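Local coordinates for putative lipoprotein (Bacteroides fragilis, PDB 3QNK), which probably binds glycans at the outer membrane as a SusD-like lipoprotein, helping to deliver them for uptake, at residues B[403-415]-B[427-439]. Sequence-based numbering, arbitrary orientation.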
ATOM      1  N   LEU B 403     -35.189  16.107  15.194  1.00 56.00           N
ATOM      2  CA  LEU B 403     -35.039  17.400  15.852  1.00 56.05           C
ATOM      3  C   LEU B 403     -34.841  18.523  14.829  1.00 61.00           C
ATOM      4  O   LEU B 403     -35.588  19.506  14.862  1.00 62.25           O
ATOM      5  CB  LEU B 403     -33.886  17.407  16.867  1.00 54.96           C
ATOM      6  CG  LEU B 403     -33.772  18.731  17.569  1.00 59.42           C
ATOM      7  CD1 LEU B 403     -34.213  18.635  18.968  1.00 60.52           C
ATOM      8  CD2 LEU B 403     -32.424  19.311  17.404  1.00 60.41           C
ATOM      9  N   GLU B 404     -33.880  18.348  13.886  1.00 55.43           N
ATOM     10  CA  GLU B 404     -33.578  19.344  12.859  1.00 54.75           C
ATOM     11  C   GLU B 404     -34.775  19.657  11.956  1.00 60.39           C
ATOM     12  O   GLU B 404     -34.839  20.735  11.385  1.00 61.72           O
ATOM     13  CB  GLU B 404     -32.388  18.897  12.013  1.00 55.06           C
ATOM     14  CG  GLU B 404     -31.083  18.717  12.780  1.00 58.92           C
ATOM     15  CD  GLU B 404     -30.600  19.872  13.643  1.00 73.40           C
ATOM     16  OE1 GLU B 404     -30.983  21.040  13.390  1.00 63.86           O
ATOM     17  OE2 GLU B 404     -29.818  19.596  14.579  1.00 63.38           O
ATOM     18  N   THR B 405     -35.725  18.739  11.876  1.00 57.77           N
ATOM     19  CA  THR B 405     -36.973  18.800  11.119  1.00 59.05           C
ATOM     20  C   THR B 405     -38.061  19.547  11.932  1.00 65.02           C
ATOM     21  O   THR B 405     -39.016  20.042  11.349  1.00 66.54           O
ATOM     22  CB  THR B 405     -37.301  17.333  10.769  1.00 65.48           C
ATOM     23  OG1 THR B 405     -36.663  17.066   9.530  1.00 71.02           O
ATOM     24  CG2 THR B 405     -38.779  16.985  10.703  1.00 60.67           C
ATOM     25  N   GLY B 406     -37.894  19.637  13.250  1.00 62.15           N
ATOM     26  CA  GLY B 406     -38.855  20.299  14.132  1.00 62.99           C
ATOM     27  C   GLY B 406     -39.732  19.358  14.942  1.00 67.41           C
ATOM     28  O   GLY B 406     -40.599  19.810  15.691  1.00 68.52           O
ATOM     29  N   ASP B 407     -39.523  18.043  14.785  1.00 62.72           N
ATOM     30  CA  ASP B 407     -40.249  17.004  15.494  1.00 62.28           C
ATOM     31  C   ASP B 407     -39.505  16.709  16.794  1.00 66.84           C
ATOM     32  O   ASP B 407     -38.820  15.677  16.905  1.00 67.41           O
ATOM     33  CB  ASP B 407     -40.389  15.764  14.595  1.00 63.64           C
ATOM     34  CG  ASP B 407     -41.160  14.592  15.172  1.00 76.14           C
ATOM     35  OD1 ASP B 407     -41.894  14.789  16.174  1.00 78.93           O
ATOM     36  OD2 ASP B 407     -41.058  13.488  14.605  1.00 81.84           O
ATOM     37  N   VAL B 408     -39.611  17.643  17.771  1.00 62.23           N
ATOM     38  CA  VAL B 408     -38.939  17.527  19.077  1.00 60.99           C
ATOM     39  C   VAL B 408     -39.476  16.318  19.853  1.00 62.32           C
ATOM     40  O   VAL B 408     -38.705  15.582  20.453  1.00 60.41           O
ATOM     41  CB  VAL B 408     -38.987  18.826  19.934  1.00 66.37           C
ATOM     42  CG1 VAL B 408     -38.157  19.950  19.311  1.00 64.95           C
ATOM     43  CG2 VAL B 408     -40.420  19.299  20.163  1.00 69.31           C
ATOM     44  N   GLU B 409     -40.780  16.076  19.777  1.00 61.42           N
ATOM     45  CA  GLU B 409     -41.407  14.962  20.487  1.00 61.45           C
ATOM     46  C   GLU B 409     -40.950  13.603  19.914  1.00 63.06           C
ATOM     47  O   GLU B 409     -40.603  12.730  20.709  1.00 62.87           O
ATOM     48  CB  GLU B 409     -42.935  15.107  20.511  1.00 64.35           C
ATOM     49  CG  GLU B 409     -43.638  14.201  21.526  1.00 83.88           C
ATOM     50  CD  GLU B 409     -43.324  14.220  23.023  1.00100.92           C
ATOM     51  OE1 GLU B 409     -42.325  14.856  23.439  1.00 98.63           O
ATOM     52  OE2 GLU B 409     -44.064  13.547  23.784  1.00 76.78           O
ATOM     53  N   GLY B 410     -40.864  13.485  18.573  1.00 56.15           N
ATOM     54  CA  GLY B 410     -40.383  12.295  17.886  1.00 53.91           C
ATOM     55  C   GLY B 410     -38.927  12.020  18.205  1.00 59.86           C
ATOM     56  O   GLY B 410     -38.529  10.864  18.376  1.00 60.16           O
ATOM     57  N   ALA B 411     -38.119  13.089  18.292  1.00 55.97           N
ATOM     58  CA  ALA B 411     -36.684  13.046  18.593  1.00 54.04           C
ATOM     59  C   ALA B 411     -36.460  12.535  20.000  1.00 57.42           C
ATOM     60  O   ALA B 411     -35.605  11.677  20.237  1.00 52.89           O
ATOM     61  CB  ALA B 411     -36.101  14.441  18.456  1.00 54.02           C
ATOM     62  N   ARG B 412     -37.277  13.054  20.930  1.00 57.76           N
ATOM     63  CA  ARG B 412     -37.252  12.688  22.336  1.00 57.10           C
ATOM     64  C   ARG B 412     -37.604  11.207  22.462  1.00 60.40           C
ATOM     65  O   ARG B 412     -36.842  10.441  23.046  1.00 59.51           O
ATOM     66  CB  ARG B 412     -38.223  13.575  23.127  1.00 55.60           C
ATOM     67  CG  ARG B 412     -37.655  13.996  24.479  1.00 61.28           C
ATOM     68  CD  ARG B 412     -38.615  14.812  25.362  1.00 64.66           C
ATOM     69  NE  ARG B 412     -40.005  14.378  25.237  1.00 71.77           N
ATOM     70  CZ  ARG B 412     -40.558  13.390  25.951  1.00 88.79           C
ATOM     71  NH1 ARG B 412     -39.860  12.772  26.905  1.00 60.97           N
ATOM     72  NH2 ARG B 412     -41.823  13.033  25.736  1.00 77.84           N
ATOM     73  N   LYS B 413     -38.694  10.785  21.823  1.00 57.14           N
ATOM     74  CA  LYS B 413     -39.121   9.379  21.862  1.00 57.30           C
ATOM     75  C   LYS B 413     -38.003   8.451  21.362  1.00 61.45           C
ATOM     76  O   LYS B 413     -37.717   7.462  22.037  1.00 62.62           O
ATOM     77  CB  LYS B 413     -40.425   9.149  21.080  1.00 58.72           C
ATOM     78  N   ALA B 414     -37.333   8.807  20.230  1.00 55.36           N
ATOM     79  CA  ALA B 414     -36.256   8.031  19.611  1.00 52.79           C
ATOM     80  C   ALA B 414     -34.981   7.945  20.500  1.00 57.13           C
ATOM     81  O   ALA B 414     -34.468   6.851  20.699  1.00 56.57           O
ATOM     82  CB  ALA B 414     -35.911   8.612  18.255  1.00 52.76           C
ATOM     83  N   VAL B 415     -34.481   9.069  21.043  1.00 53.25           N
ATOM     84  CA  VAL B 415     -33.267   9.042  21.867  1.00 51.53           C
ATOM     85  C   VAL B 415     -33.535   8.314  23.210  1.00 56.01           C
ATOM     86  O   VAL B 415     -32.638   7.648  23.740  1.00 55.06           O
ATOM     87  CB  VAL B 415     -32.650  10.466  22.062  1.00 55.30           C
ATOM     88  CG1 VAL B 415     -33.528  11.377  22.926  1.00 56.15           C
ATOM     89  CG2 VAL B 415     -31.241  10.395  22.624  1.00 53.93           C
ATOM     90  N   LEU B 427     -35.343  11.586  28.883  1.00 56.10           N
ATOM     91  CA  LEU B 427     -35.134  13.015  28.700  1.00 52.45           C
ATOM     92  C   LEU B 427     -36.543  13.637  28.589  1.00 56.77           C
ATOM     93  O   LEU B 427     -37.469  13.053  27.991  1.00 54.40           O
ATOM     94  CB  LEU B 427     -34.284  13.315  27.463  1.00 50.46           C
ATOM     95  CG  LEU B 427     -32.833  12.802  27.485  1.00 53.78           C
ATOM     96  CD1 LEU B 427     -32.174  13.005  26.166  1.00 53.15           C
ATOM     97  CD2 LEU B 427     -31.996  13.473  28.575  1.00 50.33           C
ATOM     98  N   THR B 428     -36.697  14.797  29.205  1.00 54.59           N
ATOM     99  CA  THR B 428     -37.930  15.557  29.344  1.00 55.15           C
ATOM    100  C   THR B 428     -37.896  16.854  28.507  1.00 60.09           C
ATOM    101  O   THR B 428     -38.955  17.433  28.218  1.00 62.77           O
ATOM    102  CB  THR B 428     -38.006  15.822  30.839  1.00 59.92           C
ATOM    103  OG1 THR B 428     -38.571  14.669  31.443  1.00 60.71           O
ATOM    104  CG2 THR B 428     -38.763  17.076  31.215  1.00 66.71           C
ATOM    105  N   GLU B 429     -36.670  17.305  28.155  1.00 53.63           N
ATOM    106  CA  GLU B 429     -36.362  18.538  27.462  1.00 53.10           C
ATOM    107  C   GLU B 429     -37.240  18.777  26.235  1.00 59.95           C
ATOM    108  O   GLU B 429     -37.302  17.965  25.315  1.00 58.52           O
ATOM    109  CB  GLU B 429     -34.876  18.620  27.084  1.00 52.02           C
ATOM    110  CG  GLU B 429     -34.437  20.024  26.700  1.00 57.30           C
ATOM    111  CD  GLU B 429     -34.818  21.117  27.684  1.00 76.42           C
ATOM    112  OE1 GLU B 429     -34.255  21.134  28.803  1.00 72.73           O
ATOM    113  OE2 GLU B 429     -35.717  21.925  27.356  1.00 67.78           O
ATOM    114  N   SER B 430     -37.877  19.939  26.240  1.00 60.39           N
ATOM    115  CA  SER B 430     -38.772  20.430  25.199  1.00 62.50           C
ATOM    116  C   SER B 430     -38.077  21.476  24.295  1.00 64.23           C
ATOM    117  O   SER B 430     -38.481  21.595  23.145  1.00 64.75           O
ATOM    118  CB  SER B 430     -40.035  21.025  25.833  1.00 71.06           C
ATOM    119  OG  SER B 430     -39.769  21.613  27.104  1.00 86.33           O
ATOM    120  N   ASP B 431     -37.049  22.224  24.804  1.00 58.04           N
ATOM    121  CA  ASP B 431     -36.321  23.231  24.019  1.00 57.30           C
ATOM    122  C   ASP B 431     -35.453  22.552  22.958  1.00 61.30           C
ATOM    123  O   ASP B 431     -34.598  21.720  23.304  1.00 60.29           O
ATOM    124  CB  ASP B 431     -35.457  24.156  24.909  1.00 59.39           C
ATOM    125  CG  ASP B 431     -34.571  25.117  24.132  1.00 74.67           C
ATOM    126  OD1 ASP B 431     -35.107  25.943  23.384  1.00 80.69           O
ATOM    127  OD2 ASP B 431     -33.351  25.023  24.256  1.00 76.82           O
ATOM    128  N   PRO B 432     -35.656  22.908  21.660  1.00 57.64           N
ATOM    129  CA  PRO B 432     -34.873  22.262  20.578  1.00 56.19           C
ATOM    130  C   PRO B 432     -33.359  22.419  20.714  1.00 59.39           C
ATOM    131  O   PRO B 432     -32.628  21.454  20.498  1.00 58.72           O
ATOM    132  CB  PRO B 432     -35.372  22.973  19.316  1.00 58.03           C
ATOM    133  CG  PRO B 432     -36.711  23.498  19.683  1.00 62.22           C
ATOM    134  CD  PRO B 432     -36.638  23.868  21.114  1.00 57.87           C
ATOM    135  N   GLU B 433     -32.888  23.613  21.094  1.00 56.08           N
ATOM    136  CA  GLU B 433     -31.455  23.911  21.214  1.00 54.78           C
ATOM    137  C   GLU B 433     -30.805  23.045  22.304  1.00 57.61           C
ATOM    138  O   GLU B 433     -29.730  22.475  22.068  1.00 59.33           O
ATOM    139  CB  GLU B 433     -31.222  25.417  21.479  1.00 56.84           C
ATOM    140  CG  GLU B 433     -31.967  26.359  20.526  1.00 73.54           C
ATOM    141  CD  GLU B 433     -31.693  26.211  19.033  1.00106.57           C
ATOM    142  OE1 GLU B 433     -30.524  26.411  18.627  1.00113.10           O
ATOM    143  OE2 GLU B 433     -32.643  25.907  18.266  1.00 92.72           O
ATOM    144  N   LYS B 434     -31.495  22.890  23.455  1.00 50.78           N
ATOM    145  CA  LYS B 434     -31.066  22.087  24.595  1.00 48.19           C
ATOM    146  C   LYS B 434     -31.176  20.592  24.273  1.00 51.10           C
ATOM    147  O   LYS B 434     -30.236  19.844  24.557  1.00 50.56           O
ATOM    148  CB  LYS B 434     -31.878  22.430  25.850  1.00 49.37           C
ATOM    149  CG  LYS B 434     -31.503  23.745  26.551  1.00 36.60           C
ATOM    150  CD  LYS B 434     -32.301  23.773  27.844  1.00 58.17           C
ATOM    151  CE  LYS B 434     -32.486  25.089  28.551  1.00 69.46           C
ATOM    152  NZ  LYS B 434     -32.679  24.847  30.016  1.00 80.11           N
ATOM    153  N   LEU B 435     -32.291  20.166  23.636  1.00 47.69           N
ATOM    154  CA  LEU B 435     -32.510  18.766  23.255  1.00 46.89           C
ATOM    155  C   LEU B 435     -31.469  18.292  22.245  1.00 53.22           C
ATOM    156  O   LEU B 435     -31.009  17.146  22.351  1.00 54.43           O
ATOM    157  CB  LEU B 435     -33.930  18.512  22.723  1.00 47.16           C
ATOM    158  CG  LEU B 435     -34.321  17.037  22.435  1.00 50.29           C
ATOM    159  CD1 LEU B 435     -34.100  16.136  23.661  1.00 48.58           C
ATOM    160  CD2 LEU B 435     -35.740  16.938  21.875  1.00 50.38           C
ATOM    161  N   ARG B 436     -31.050  19.174  21.319  1.00 50.09           N
ATOM    162  CA  ARG B 436     -30.011  18.836  20.326  1.00 49.34           C
ATOM    163  C   ARG B 436     -28.733  18.400  21.010  1.00 55.44           C
ATOM    164  O   ARG B 436     -28.169  17.379  20.641  1.00 56.33           O
ATOM    165  CB  ARG B 436     -29.727  20.014  19.382  1.00 44.75           C
ATOM    166  CG  ARG B 436     -28.570  19.771  18.438  1.00 40.59           C
ATOM    167  CD  ARG B 436     -28.576  20.650  17.202  1.00 41.23           C
ATOM    168  NE  ARG B 436     -28.970  22.016  17.531  1.00 55.67           N
ATOM    169  CZ  ARG B 436     -29.947  22.689  16.942  1.00 65.75           C
ATOM    170  NH1 ARG B 436     -30.609  22.159  15.920  1.00 51.81           N
ATOM    171  NH2 ARG B 436     -30.243  23.914  17.342  1.00 56.37           N
ATOM    172  N   GLU B 437     -28.308  19.132  22.039  1.00 51.99           N
ATOM    173  CA  GLU B 437     -27.077  18.797  22.727  1.00 51.20           C
ATOM    174  C   GLU B 437     -27.189  17.477  23.469  1.00 54.67           C
ATOM    175  O   GLU B 437     -26.236  16.702  23.470  1.00 53.69           O
ATOM    176  CB  GLU B 437     -26.647  19.930  23.675  1.00 53.11           C
ATOM    177  CG  GLU B 437     -26.374  21.261  22.971  1.00 70.54           C
ATOM    178  CD  GLU B 437     -25.633  21.253  21.635  1.00 93.35           C
ATOM    179  OE1 GLU B 437     -24.534  20.650  21.560  1.00 71.29           O
ATOM    180  OE2 GLU B 437     -26.147  21.868  20.668  1.00 86.29           O
ATOM    181  N   LEU B 438     -28.367  17.191  24.038  1.00 52.15           N
ATOM    182  CA  LEU B 438     -28.604  15.959  24.784  1.00 51.67           C
ATOM    183  C   LEU B 438     -28.498  14.712  23.867  1.00 56.98           C
ATOM    184  O   LEU B 438     -27.924  13.687  24.277  1.00 58.13           O
ATOM    185  CB  LEU B 438     -29.978  16.048  25.464  1.00 51.35           C
ATOM    186  CG  LEU B 438     -30.071  17.094  26.586  1.00 52.41           C
ATOM    187  CD1 LEU B 438     -31.494  17.364  26.979  1.00 51.27           C
ATOM    188  CD2 LEU B 438     -29.240  16.702  27.797  1.00 50.12           C
ATOM    189  N   ILE B 439     -29.012  14.834  22.618  1.00 50.32           N
ATOM    190  CA  ILE B 439     -28.979  13.787  21.588  1.00 48.23           C
ATOM    191  C   ILE B 439     -27.522  13.564  21.200  1.00 53.71           C
ATOM    192  O   ILE B 439     -27.036  12.425  21.228  1.00 55.70           O
ATOM    193  CB  ILE B 439     -29.875  14.152  20.364  1.00 50.40           C
ATOM    194  CG1 ILE B 439     -31.376  14.268  20.758  1.00 50.27           C
ATOM    195  CG2 ILE B 439     -29.665  13.148  19.228  1.00 52.51           C
ATOM    196  CD1 ILE B 439     -32.284  14.926  19.749  1.00 48.56           C
TER
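Both carboxylate oxygens of E404 close on one nitrogen of R436: NH1 stands 2.8 Å from OE1 and 3.0 Å from OE2, the second a nearly straight hydrogen bond (168°) received on the syn side of the carboxylate. The two flat groups lie almost in one plane, 16° apart, although the side chains meet at about a right angle. R436 is bent at chi3, which turns its guanidinium back to E404 while its NH2 pairs with E433; the arginine's positive charge would favour the ionised form of both acids.

Next to this bridge L403 enters helix 432-446 as a knob, among P432, L435, R436 and I439. Its CG is anti to the backbone N, sending CD2 against CB of R436 and CD1 to within 3.7 Å of CD2 of L435. L435 is a knob in turn, seated among L403, V408, A411 and R412, where small A411 leaves space for a leucine. V408 rests CG1 on the P432 ring, a residue suited to a helix's first turn because it needs no N-H there, while D431 caps that end through K434 N. Further along helix 408-420, V415 CG1 touches L427 CD1 at 3.9 Å.

At the other border R412 donates from NH1 to L427 O (2.6 Å), in the carbonyl plane, and pairs with E409 one turn earlier, so its guanidinium is anchored from two directions.

G406, with positive phi, ends helix 391-405 in a Schellman motif and D407 caps helix 408-420, turning the two into a hairpin. Segments 408-415 and 432-439 run nearly parallel, 23° apart, their axes 10.9 Å apart at closest approach. Helix 432-446 thus packs alongside the hairpin, consistent with the alpha-alpha superhelix of SusD-like proteins, whose sequence families are grouped with TPR.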